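PDB 4FLN: protease Do-like 2, chloroplastic from Arabidopsis thaliana, which performs the primary cleavage of the photodamaged D1 protein of photosystem II, acting as a serine protease of the Deg family in chloroplasts. Local coordinates for residues B[51-57]-B[72-78]; B[85-91]-B[122-128]; B[93-99]-B[111-117]; B[116-121]-B[248-252]. All coordinates share one frame; numbering follows the deposited sequence.

In the fold
Contacts 1, 2 and 3 belong to the six-stranded N-terminal barrel of the protease domain, and contact 4 ties that barrel to the loop after helix 233-246. Strands 72-82 and 85-88 are neighbours, so contact 1 meets contact 2, with S77 O 2.7 Å from T88 OG1. Contact 3 is nested within the loop that contact 2 closes and is joined to it by S127 N and K113 O, 2.9 Å apart. H57 ND1 lies 2.6 Å from E94 O, linking contacts 1 and 3. Contact 4 shares V116 and R117 with contact 3. H91 and D122 of the probable catalytic triad meet in contact 2, where the nearest side-chain atoms of N89 and S200 are about 3 Å apart.

Contact 1. Residues B[51-57]-B[72-78]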
# COMPACT_ATOMS: atom_id res chain seq x y z
N VAL B 51 6.31 2.70 -40.57
CA VAL B 51 4.90 2.35 -40.68
C VAL B 51 4.29 2.09 -39.31
O VAL B 51 4.97 1.63 -38.40
CB VAL B 51 4.74 1.09 -41.57
CG1 VAL B 51 3.50 0.32 -41.21
CG2 VAL B 51 4.77 1.46 -43.04
N LYS B 52 3.01 2.40 -39.15
CA LYS B 52 2.30 2.08 -37.91
C LYS B 52 1.63 0.71 -38.04
O LYS B 52 1.13 0.35 -39.11
CB LYS B 52 1.29 3.17 -37.55
CG LYS B 52 0.56 2.93 -36.22
CD LYS B 52 -0.16 4.17 -35.72
CE LYS B 52 -0.72 3.97 -34.32
NZ LYS B 52 -1.11 5.23 -33.62
N VAL B 53 1.63 -0.05 -36.95
CA VAL B 53 1.16 -1.43 -36.99
C VAL B 53 -0.05 -1.65 -36.11
O VAL B 53 0.03 -1.46 -34.90
CB VAL B 53 2.26 -2.41 -36.52
CG1 VAL B 53 1.72 -3.82 -36.42
CG2 VAL B 53 3.47 -2.36 -37.44
N TYR B 54 -1.15 -2.06 -36.72
CA TYR B 54 -2.34 -2.44 -35.96
C TYR B 54 -2.49 -3.95 -35.99
O TYR B 54 -2.44 -4.57 -37.06
CB TYR B 54 -3.60 -1.79 -36.53
CG TYR B 54 -3.55 -0.29 -36.61
CD1 TYR B 54 -4.27 0.49 -35.72
CD2 TYR B 54 -2.80 0.35 -37.59
CE1 TYR B 54 -4.24 1.88 -35.80
CE2 TYR B 54 -2.76 1.73 -37.67
CZ TYR B 54 -3.48 2.49 -36.78
OH TYR B 54 -3.45 3.86 -36.87
N CYS B 55 -2.67 -4.53 -34.82
CA CYS B 55 -2.79 -5.98 -34.70
C CYS B 55 -3.82 -6.41 -33.67
O CYS B 55 -3.85 -5.92 -32.54
CB CYS B 55 -1.44 -6.60 -34.35
SG CYS B 55 -1.54 -8.32 -33.85
N THR B 56 -4.67 -7.35 -34.08
CA THR B 56 -5.67 -7.92 -33.19
C THR B 56 -5.12 -9.20 -32.59
O THR B 56 -4.64 -10.07 -33.31
CB THR B 56 -6.97 -8.20 -33.95
OG1 THR B 56 -7.53 -6.96 -34.39
CG2 THR B 56 -7.97 -8.89 -33.06
N HIS B 57 -5.19 -9.32 -31.26
CA HIS B 57 -4.57 -10.44 -30.56
C HIS B 57 -5.57 -11.38 -29.92
O HIS B 57 -6.32 -10.98 -29.03
CB HIS B 57 -3.63 -9.91 -29.46
CG HIS B 57 -2.52 -9.06 -29.98
ND1 HIS B 57 -1.29 -9.57 -30.35
CD2 HIS B 57 -2.45 -7.72 -30.21
CE1 HIS B 57 -0.52 -8.59 -30.78
NE2 HIS B 57 -1.20 -7.46 -30.70
N PHE B 72 -8.17 -8.43 -28.04
CA PHE B 72 -7.90 -7.00 -27.99
C PHE B 72 -7.05 -6.51 -29.16
O PHE B 72 -6.44 -7.30 -29.89
CB PHE B 72 -7.25 -6.61 -26.67
CG PHE B 72 -5.86 -7.16 -26.49
CD1 PHE B 72 -5.66 -8.49 -26.18
CD2 PHE B 72 -4.76 -6.33 -26.60
CE1 PHE B 72 -4.38 -9.00 -26.00
CE2 PHE B 72 -3.48 -6.83 -26.42
CZ PHE B 72 -3.29 -8.17 -26.12
N THR B 73 -7.01 -5.19 -29.35
CA THR B 73 -6.18 -4.61 -30.40
C THR B 73 -5.09 -3.72 -29.81
O THR B 73 -5.35 -2.97 -28.86
CB THR B 73 -7.01 -3.84 -31.45
OG1 THR B 73 -8.12 -4.65 -31.87
CG2 THR B 73 -6.16 -3.49 -32.67
N SER B 74 -3.89 -3.82 -30.36
CA SER B 74 -2.74 -3.05 -29.90
C SER B 74 -2.02 -2.43 -31.08
O SER B 74 -2.27 -2.80 -32.23
CB SER B 74 -1.76 -3.94 -29.14
OG SER B 74 -0.81 -4.49 -30.02
N THR B 75 -1.12 -1.48 -30.81
CA THR B 75 -0.39 -0.82 -31.89
C THR B 75 1.12 -0.94 -31.69
O THR B 75 1.59 -1.25 -30.59
CB THR B 75 -0.78 0.66 -32.02
OG1 THR B 75 -0.17 1.42 -30.97
CG2 THR B 75 -2.28 0.82 -31.94
N GLY B 76 1.87 -0.70 -32.76
CA GLY B 76 3.32 -0.82 -32.74
C GLY B 76 3.97 -0.16 -33.93
O GLY B 76 3.34 0.64 -34.62
N SER B 77 5.25 -0.46 -34.17
CA SER B 77 5.93 0.13 -35.33
C SER B 77 6.65 -0.87 -36.21
O SER B 77 7.14 -1.90 -35.75
CB SER B 77 6.90 1.22 -34.88
OG SER B 77 6.20 2.30 -34.32
N ALA B 78 6.70 -0.56 -37.50
CA ALA B 78 7.46 -1.35 -38.46
C ALA B 78 8.06 -0.42 -39.51
O ALA B 78 7.72 0.76 -39.58
CB ALA B 78 6.56 -2.40 -39.10
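Paired backbone hydrogen bonds join V51-H57 to F72-A78, two antiparallel strands in which V51 faces A78 and H57 faces F72. V51, V53 and C55 each exchange two such bonds, with A78, G76 and S74 respectively. At the far end H57 N binds F72 O almost straight (2.7 Å, 174°), while the bond returned by F72 N to H57 O is weak. Between these bonds T75 CA also approaches V53 O.

The aromatic contact is one of ring and methylene. H57 CB sits over a face of the F72 ring, 4.0 Å from its centroid, and the two rings, with planes 23° apart, are slid so far that they barely overlap. F72 CG lies between its own backbone N and carbonyl carbon (chi1 67°), which folds the phenyl back over H57.

These are the first two strands of the N-terminal barrel in the chymotrypsin-like fold, and the second passes beside S200, whose backbone bonds to that of S77.

Among polar side chains, H57 NE2 and S74 OG share a hydrogen bond of 3.1 Å at the imidazole edge, and ND1 of the same ring is taken by E94 O. On the other face of the sheet T56 OG1 and T73 OG1 make a weak bond. Apolar contact is supplied by V53 CG2 against A78 CB, 3.5 Å apart; alanine is small enough to fit beside the branched valine.

Contact 2. Residues B[85-91]-B[122-128]; sequences KLLTNAH and DIALLSV
D122 reaches across to N89-H91, where strand 85-88 gives way to the short helix 90-93, and its side chain can be followed outward. From CB the chain runs to CG, anti to the backbone N (chi1 -165°), which carries the carboxylate over to those residues, CG coming 3.7 Å from N89 ND2. OD1 takes the H91 amide, with H91 N 2.8 Å away on its syn lone pair, and a weak, bent bond from the A90 amide. OD2, also through its syn lone pair, accepts from H91 ND1 at 3.0 Å; the imidazole and carboxylate planes are 28° apart, and OD2 lies at the ring edge, somewhat tilted from its plane. A carboxylate suits the place because its two oxygens can hold the backbone and the ring of H91 at once, fixing how the imidazole is turned. Behind it D122 O receives N89 ND2 in the amide plane (2.9 Å, 171°).

This is the histidine-aspartate pair of a chymotrypsin-like protease, with H91 and D122 assigned by similarity to the charge relay and S200 touching both H91 and N89. The histidine follows strand 85-88 and the aspartate precedes strand 123-129, neighbours in the N-terminal barrel.

Along these antiparallel strands L86 with L126 and T88 with A124 form the hydrogen-bonded pairs. A124 CB fits between T88 CG2 and A90 CA, 3.8 Å from each, a place suited to a small residue. On the other face L87 CD1 meets L125 CD1 and, at 3.5 Å, I123 CG2, and helix 233-246 packs on all three through V236, F239 and L240.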
# COMPACT_ATOMS: atom_id res chain seq x y z
N LYS B 85 9.21 -6.28 -48.11
CA LYS B 85 9.13 -6.69 -46.72
C LYS B 85 9.08 -5.55 -45.69
O LYS B 85 9.65 -4.48 -45.90
CB LYS B 85 10.26 -7.67 -46.40
CG LYS B 85 10.27 -8.92 -47.31
CD LYS B 85 11.50 -9.80 -47.09
CE LYS B 85 12.80 -9.09 -47.52
NZ LYS B 85 14.04 -9.81 -47.08
N LEU B 86 8.36 -5.79 -44.60
CA LEU B 86 8.34 -4.88 -43.45
C LEU B 86 8.94 -5.55 -42.22
O LEU B 86 8.65 -6.71 -41.93
CB LEU B 86 6.91 -4.42 -43.14
CG LEU B 86 6.25 -3.57 -44.21
CD1 LEU B 86 4.84 -3.18 -43.79
CD2 LEU B 86 7.11 -2.34 -44.49
N LEU B 87 9.76 -4.81 -41.49
CA LEU B 87 10.39 -5.35 -40.29
C LEU B 87 9.63 -4.89 -39.06
O LEU B 87 9.17 -3.75 -39.00
CB LEU B 87 11.83 -4.85 -40.22
CG LEU B 87 12.85 -5.64 -39.40
CD1 LEU B 87 12.56 -7.12 -39.49
CD2 LEU B 87 14.24 -5.35 -39.92
N THR B 88 9.49 -5.76 -38.07
CA THR B 88 8.88 -5.36 -36.81
C THR B 88 9.29 -6.26 -35.65
O THR B 88 10.08 -7.18 -35.81
CB THR B 88 7.35 -5.30 -36.91
OG1 THR B 88 6.83 -4.60 -35.77
CG2 THR B 88 6.74 -6.70 -36.95
N ASN B 89 8.76 -5.99 -34.47
CA ASN B 89 8.95 -6.89 -33.34
C ASN B 89 7.95 -8.02 -33.45
O ASN B 89 6.86 -7.85 -33.98
CB ASN B 89 8.77 -6.16 -32.01
CG ASN B 89 9.95 -5.29 -31.68
OD1 ASN B 89 9.79 -4.09 -31.42
ND2 ASN B 89 11.13 -5.87 -31.70
N ALA B 90 8.32 -9.20 -32.96
CA ALA B 90 7.40 -10.31 -33.04
C ALA B 90 6.23 -10.09 -32.09
O ALA B 90 5.10 -10.46 -32.39
CB ALA B 90 8.12 -11.59 -32.75
N HIS B 91 6.49 -9.46 -30.95
CA HIS B 91 5.45 -9.24 -29.96
C HIS B 91 4.36 -8.30 -30.47
O HIS B 91 3.22 -8.33 -30.00
CB HIS B 91 6.03 -8.77 -28.61
CG HIS B 91 6.26 -7.29 -28.51
ND1 HIS B 91 7.52 -6.75 -28.40
CD2 HIS B 91 5.40 -6.25 -28.49
CE1 HIS B 91 7.43 -5.43 -28.32
NE2 HIS B 91 6.15 -5.10 -28.36
N ASP B 122 12.91 -11.55 -30.92
CA ASP B 122 11.77 -10.64 -31.08
C ASP B 122 11.72 -9.85 -32.39
O ASP B 122 11.65 -8.62 -32.40
CB ASP B 122 11.61 -9.70 -29.88
CG ASP B 122 10.24 -9.01 -29.86
OD1 ASP B 122 9.29 -9.55 -30.45
OD2 ASP B 122 10.13 -7.92 -29.25
N ILE B 123 11.75 -10.57 -33.49
CA ILE B 123 11.69 -9.95 -34.81
C ILE B 123 10.60 -10.62 -35.63
O ILE B 123 10.34 -11.82 -35.49
CB ILE B 123 13.06 -10.07 -35.54
CG1 ILE B 123 14.13 -9.25 -34.81
CG2 ILE B 123 12.95 -9.61 -36.99
CD1 ILE B 123 15.50 -9.40 -35.41
N ALA B 124 9.94 -9.84 -36.48
CA ALA B 124 8.98 -10.41 -37.40
C ALA B 124 9.04 -9.67 -38.72
O ALA B 124 9.29 -8.47 -38.76
CB ALA B 124 7.58 -10.38 -36.83
N LEU B 125 8.86 -10.42 -39.80
CA LEU B 125 8.82 -9.84 -41.12
C LEU B 125 7.37 -9.84 -41.56
O LEU B 125 6.62 -10.75 -41.20
CB LEU B 125 9.67 -10.66 -42.07
CG LEU B 125 10.66 -9.88 -42.93
CD1 LEU B 125 11.38 -8.84 -42.08
CD2 LEU B 125 11.66 -10.82 -43.58
N LEU B 126 6.97 -8.83 -42.31
CA LEU B 126 5.61 -8.79 -42.85
C LEU B 126 5.64 -8.50 -44.34
O LEU B 126 6.53 -7.78 -44.83
CB LEU B 126 4.77 -7.72 -42.14
CG LEU B 126 4.65 -7.67 -40.62
CD1 LEU B 126 3.91 -6.41 -40.23
CD2 LEU B 126 3.94 -8.89 -40.08
N SER B 127 4.67 -9.05 -45.06
CA SER B 127 4.49 -8.74 -46.47
C SER B 127 3.21 -7.94 -46.60
O SER B 127 2.32 -8.04 -45.75
CB SER B 127 4.40 -10.02 -47.32
OG SER B 127 3.24 -10.77 -47.01
N VAL B 128 3.12 -7.11 -47.64
CA VAL B 128 1.92 -6.30 -47.83
C VAL B 128 1.36 -6.32 -49.25
O VAL B 128 2.10 -6.38 -50.23
CB VAL B 128 2.12 -4.85 -47.36
CG1 VAL B 128 1.43 -3.88 -48.32
CG2 VAL B 128 1.59 -4.68 -45.95

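Contact 3. Residues B[93-99]-B[111-117]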
# COMPACT_ATOMS: atom_id res chain seq x y z
N VAL B 93 3.02 -8.47 -33.57
CA VAL B 93 2.12 -9.33 -34.34
C VAL B 93 1.82 -10.66 -33.65
O VAL B 93 1.21 -11.54 -34.23
CB VAL B 93 2.69 -9.64 -35.73
CG1 VAL B 93 2.72 -8.38 -36.57
CG2 VAL B 93 4.07 -10.26 -35.60
N GLU B 94 2.30 -10.81 -32.42
CA GLU B 94 2.10 -12.05 -31.68
C GLU B 94 0.63 -12.49 -31.65
O GLU B 94 -0.27 -11.66 -31.46
CB GLU B 94 2.65 -11.88 -30.26
CG GLU B 94 1.90 -12.65 -29.21
CD GLU B 94 2.58 -12.57 -27.85
OE1 GLU B 94 1.86 -12.51 -26.82
OE2 GLU B 94 3.83 -12.57 -27.82
N HIS B 95 0.40 -13.79 -31.84
CA HIS B 95 -0.95 -14.37 -31.90
C HIS B 95 -1.88 -13.59 -32.83
O HIS B 95 -3.03 -13.32 -32.48
CB HIS B 95 -1.59 -14.47 -30.51
CG HIS B 95 -0.92 -15.42 -29.59
ND1 HIS B 95 -0.20 -15.01 -28.49
CD2 HIS B 95 -0.86 -16.78 -29.59
CE1 HIS B 95 0.28 -16.06 -27.85
NE2 HIS B 95 -0.11 -17.15 -28.49
N ASP B 96 -1.40 -13.26 -34.02
CA ASP B 96 -2.13 -12.34 -34.87
C ASP B 96 -3.43 -12.95 -35.42
O ASP B 96 -3.41 -13.97 -36.11
CB ASP B 96 -1.24 -11.86 -36.03
CG ASP B 96 -0.87 -12.96 -37.00
OD1 ASP B 96 -0.13 -13.88 -36.61
OD2 ASP B 96 -1.33 -12.90 -38.17
N THR B 97 -4.54 -12.30 -35.10
CA THR B 97 -5.81 -12.62 -35.74
C THR B 97 -5.85 -11.92 -37.09
O THR B 97 -6.21 -12.51 -38.11
CB THR B 97 -6.99 -12.14 -34.90
OG1 THR B 97 -7.05 -12.90 -33.69
CG2 THR B 97 -8.28 -12.30 -35.67
N GLN B 98 -5.47 -10.65 -37.08
CA GLN B 98 -5.28 -9.88 -38.30
C GLN B 98 -4.26 -8.77 -38.04
O GLN B 98 -4.08 -8.32 -36.90
CB GLN B 98 -6.60 -9.30 -38.81
CG GLN B 98 -7.25 -8.31 -37.85
CD GLN B 98 -8.54 -7.74 -38.39
OE1 GLN B 98 -8.92 -6.63 -38.04
NE2 GLN B 98 -9.22 -8.50 -39.25
N VAL B 99 -3.58 -8.35 -39.10
CA VAL B 99 -2.53 -7.37 -38.97
C VAL B 99 -2.67 -6.33 -40.07
O VAL B 99 -2.76 -6.67 -41.27
CB VAL B 99 -1.15 -8.05 -39.03
CG1 VAL B 99 -0.04 -7.01 -38.98
CG2 VAL B 99 -1.02 -9.05 -37.90
N VAL B 111 -3.41 -4.18 -45.33
CA VAL B 111 -3.49 -5.45 -44.61
C VAL B 111 -2.25 -6.29 -44.85
O VAL B 111 -1.84 -6.51 -45.99
CB VAL B 111 -4.78 -6.21 -44.99
CG1 VAL B 111 -4.83 -6.43 -46.49
CG2 VAL B 111 -4.89 -7.51 -44.21
N ALA B 112 -1.64 -6.76 -43.76
CA ALA B 112 -0.32 -7.37 -43.84
C ALA B 112 -0.31 -8.80 -43.36
O ALA B 112 -1.09 -9.19 -42.49
CB ALA B 112 0.70 -6.54 -43.06
N LYS B 113 0.60 -9.59 -43.94
CA LYS B 113 0.76 -10.98 -43.55
C LYS B 113 2.10 -11.20 -42.84
O LYS B 113 3.10 -10.58 -43.19
CB LYS B 113 0.65 -11.88 -44.78
N VAL B 114 2.11 -12.09 -41.85
CA VAL B 114 3.33 -12.37 -41.12
C VAL B 114 4.09 -13.53 -41.77
O VAL B 114 3.71 -14.69 -41.61
CB VAL B 114 3.01 -12.82 -39.68
CG1 VAL B 114 4.27 -12.86 -38.84
CG2 VAL B 114 1.97 -11.90 -39.08
N LEU B 115 5.19 -13.19 -42.43
CA LEU B 115 6.01 -14.17 -43.15
C LEU B 115 6.71 -15.13 -42.20
O LEU B 115 6.58 -16.35 -42.32
CB LEU B 115 7.06 -13.46 -44.00
CG LEU B 115 6.59 -12.61 -45.18
CD1 LEU B 115 7.79 -12.06 -45.93
CD2 LEU B 115 5.71 -13.43 -46.11
N VAL B 116 7.48 -14.58 -41.27
CA VAL B 116 8.23 -15.40 -40.34
C VAL B 116 8.51 -14.64 -39.06
O VAL B 116 8.69 -13.43 -39.08
CB VAL B 116 9.56 -15.87 -40.99
CG1 VAL B 116 10.43 -14.67 -41.36
CG2 VAL B 116 10.31 -16.82 -40.07
N ARG B 117 8.53 -15.34 -37.93
CA ARG B 117 8.79 -14.65 -36.68
C ARG B 117 9.73 -15.39 -35.74
O ARG B 117 9.42 -16.48 -35.27
CB ARG B 117 7.45 -14.36 -35.99
CG ARG B 117 6.66 -15.60 -35.66
CD ARG B 117 5.26 -15.25 -35.21
NE ARG B 117 4.34 -15.09 -36.33
CZ ARG B 117 3.11 -14.61 -36.22
NH1 ARG B 117 2.65 -14.22 -35.04
NH2 ARG B 117 2.34 -14.51 -37.29
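The R117 guanidinium has V93 CG2 over one face, toward the rim, and the D96 carboxylate at its edge, where E94 CA and H95 N also lie. Guanidinium and carboxylate are turned 36° against each other. D96 OD1 lies close to the guanidinium plane, yet the arginine meets that oxygen from above the carboxylate plane. NH2 makes the main bond of this salt bridge, 2.6 Å from D96 OD1 at 160°; NH1 adds weak bonds to the same oxygen and to V93 O. A bend at chi3 (86°) brings the guanidinium back to V93 and D96, so that one charged group grips a side chain and weakly touches a carbonyl. With an alanine here in place of D96, R117 would probably lose its charge mate and, left with the weak bond to V93 O, be freer to turn.

Strand 110-118 forms a hairpin with strand 96-102 in the N-terminal barrel of the chymotrypsin-like fold. The chain turns a corner at T97, and beyond it A112 N binds V99 O at 2.7 Å.

Valines supply the apolar contact. V93 and V114 meet end on, V93 CG2 4.2 Å from V114 CG1, and V114 CG2 lies 3.6 Å from D96 OD2. V99 sends CG1 to A112 CB (4.2 Å) and CG2 toward V114. V93 also rests on A124 and L126, while T97 packs on Y493 of a neighbouring subunit.

Contact 4. Residues B[116-121]-B[248-252]; sequences VRGVDC and KYTGY
Y249 lays its ring flat against G118, where strand 110-118 of the N-terminal chymotrypsin-like barrel ends; Y249 itself lies in the loop between helix 233-246 and strand 257-261. G118 CA is centred over one face as a CH-pi contact, 3.4 Å from the ring centroid and 7° off the normal, and G251 N lies over the opposite face. Glycine suits position 118 because a beta carbon would probably collide with the ring; at 251 the positive phi favours glycine too. With CG anti to the backbone N (chi1 174°), the Y249 ring extends from V116, whose CG2 is 3.9 Å from Y249 CB, to D120. There the carboxylate stands almost perpendicular to the ring, at 88°. Y249 OH donates to D120 OD1 at the ring edge, though the modelled length is implausibly short and should be treated as doubtful.

Y252 approaches the next residue of the loop. Its CE2 is 3.5 Å from C121 CB, and the thiol sits at the ring edge, C121 SG 4.9 Å from the centroid. The Y252 hydroxyl bonds to V235 O of helix 233-246, and its ring stacks with H238. Were Y252 an alanine, V235 O would probably lose this hydroxyl partner and C121 the ring beside it. The thiol also lies oblique to the other tyrosine, with C121 SG 4.0 Å from Y249 CE1.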
# COMPACT_ATOMS: atom_id res chain seq x y z
N VAL B 116 7.48 -14.58 -41.27
CA VAL B 116 8.23 -15.40 -40.34
C VAL B 116 8.51 -14.64 -39.06
O VAL B 116 8.69 -13.43 -39.08
CB VAL B 116 9.56 -15.87 -40.99
CG1 VAL B 116 10.43 -14.67 -41.36
CG2 VAL B 116 10.31 -16.82 -40.07
N ARG B 117 8.53 -15.34 -37.93
CA ARG B 117 8.79 -14.65 -36.68
C ARG B 117 9.73 -15.39 -35.74
O ARG B 117 9.42 -16.48 -35.27
CB ARG B 117 7.45 -14.36 -35.99
CG ARG B 117 6.66 -15.60 -35.66
CD ARG B 117 5.26 -15.25 -35.21
NE ARG B 117 4.34 -15.09 -36.33
CZ ARG B 117 3.11 -14.61 -36.22
NH1 ARG B 117 2.65 -14.22 -35.04
NH2 ARG B 117 2.34 -14.51 -37.29
N GLY B 118 10.90 -14.81 -35.48
CA GLY B 118 11.75 -15.25 -34.38
C GLY B 118 11.23 -14.78 -33.03
O GLY B 118 11.15 -13.58 -32.78
N VAL B 119 10.97 -15.71 -32.13
CA VAL B 119 10.44 -15.32 -30.82
C VAL B 119 11.50 -14.83 -29.83
O VAL B 119 11.26 -13.87 -29.10
CB VAL B 119 9.63 -16.44 -30.19
CG1 VAL B 119 9.75 -16.37 -28.67
CG2 VAL B 119 8.18 -16.34 -30.64
N ASP B 120 12.66 -15.48 -29.79
CA ASP B 120 13.69 -15.14 -28.82
C ASP B 120 14.56 -13.93 -29.20
O ASP B 120 15.21 -13.33 -28.33
CB ASP B 120 14.55 -16.36 -28.43
CG ASP B 120 14.89 -17.25 -29.61
OD1 ASP B 120 14.19 -17.17 -30.63
OD2 ASP B 120 15.84 -18.05 -29.50
N CYS B 121 14.58 -13.57 -30.48
CA CYS B 121 15.21 -12.32 -30.91
C CYS B 121 14.18 -11.21 -31.11
O CYS B 121 14.54 -10.07 -31.45
CB CYS B 121 16.00 -12.55 -32.19
SG CYS B 121 14.99 -13.12 -33.57
N LYS B 248 12.61 -20.49 -43.05
CA LYS B 248 11.91 -20.58 -41.77
C LYS B 248 12.90 -20.28 -40.65
O LYS B 248 14.11 -20.29 -40.86
CB LYS B 248 11.27 -21.96 -41.57
CG LYS B 248 12.27 -23.08 -41.36
CD LYS B 248 11.57 -24.42 -41.22
CE LYS B 248 12.55 -25.56 -40.97
NZ LYS B 248 11.87 -26.89 -40.90
N TYR B 249 12.39 -20.00 -39.45
CA TYR B 249 13.25 -19.54 -38.36
C TYR B 249 13.87 -20.73 -37.62
O TYR B 249 13.16 -21.55 -37.05
CB TYR B 249 12.43 -18.67 -37.40
CG TYR B 249 13.16 -18.25 -36.16
CD1 TYR B 249 14.12 -17.25 -36.20
CD2 TYR B 249 12.90 -18.86 -34.94
CE1 TYR B 249 14.80 -16.86 -35.07
CE2 TYR B 249 13.59 -18.49 -33.80
CZ TYR B 249 14.53 -17.48 -33.87
OH TYR B 249 15.22 -17.08 -32.75
N THR B 250 15.19 -20.84 -37.67
CA THR B 250 15.90 -21.92 -36.97
C THR B 250 16.54 -21.48 -35.65
O THR B 250 17.12 -22.29 -34.94
CB THR B 250 16.97 -22.56 -37.87
OG1 THR B 250 17.86 -21.54 -38.35
CG2 THR B 250 16.32 -23.25 -39.05
N GLY B 251 16.46 -20.20 -35.35
CA GLY B 251 16.92 -19.69 -34.07
C GLY B 251 18.41 -19.50 -33.89
O GLY B 251 19.19 -19.59 -34.83
N TYR B 252 18.79 -19.21 -32.65
CA TYR B 252 20.17 -18.95 -32.26
C TYR B 252 20.69 -20.07 -31.35
O TYR B 252 20.09 -20.36 -30.31
CB TYR B 252 20.27 -17.58 -31.60
CG TYR B 252 19.75 -16.46 -32.45
CD1 TYR B 252 20.62 -15.56 -33.06
CD2 TYR B 252 18.39 -16.29 -32.67
CE1 TYR B 252 20.15 -14.53 -33.86
CE2 TYR B 252 17.90 -15.26 -33.47
CZ TYR B 252 18.80 -14.39 -34.06
OH TYR B 252 18.35 -13.36 -34.85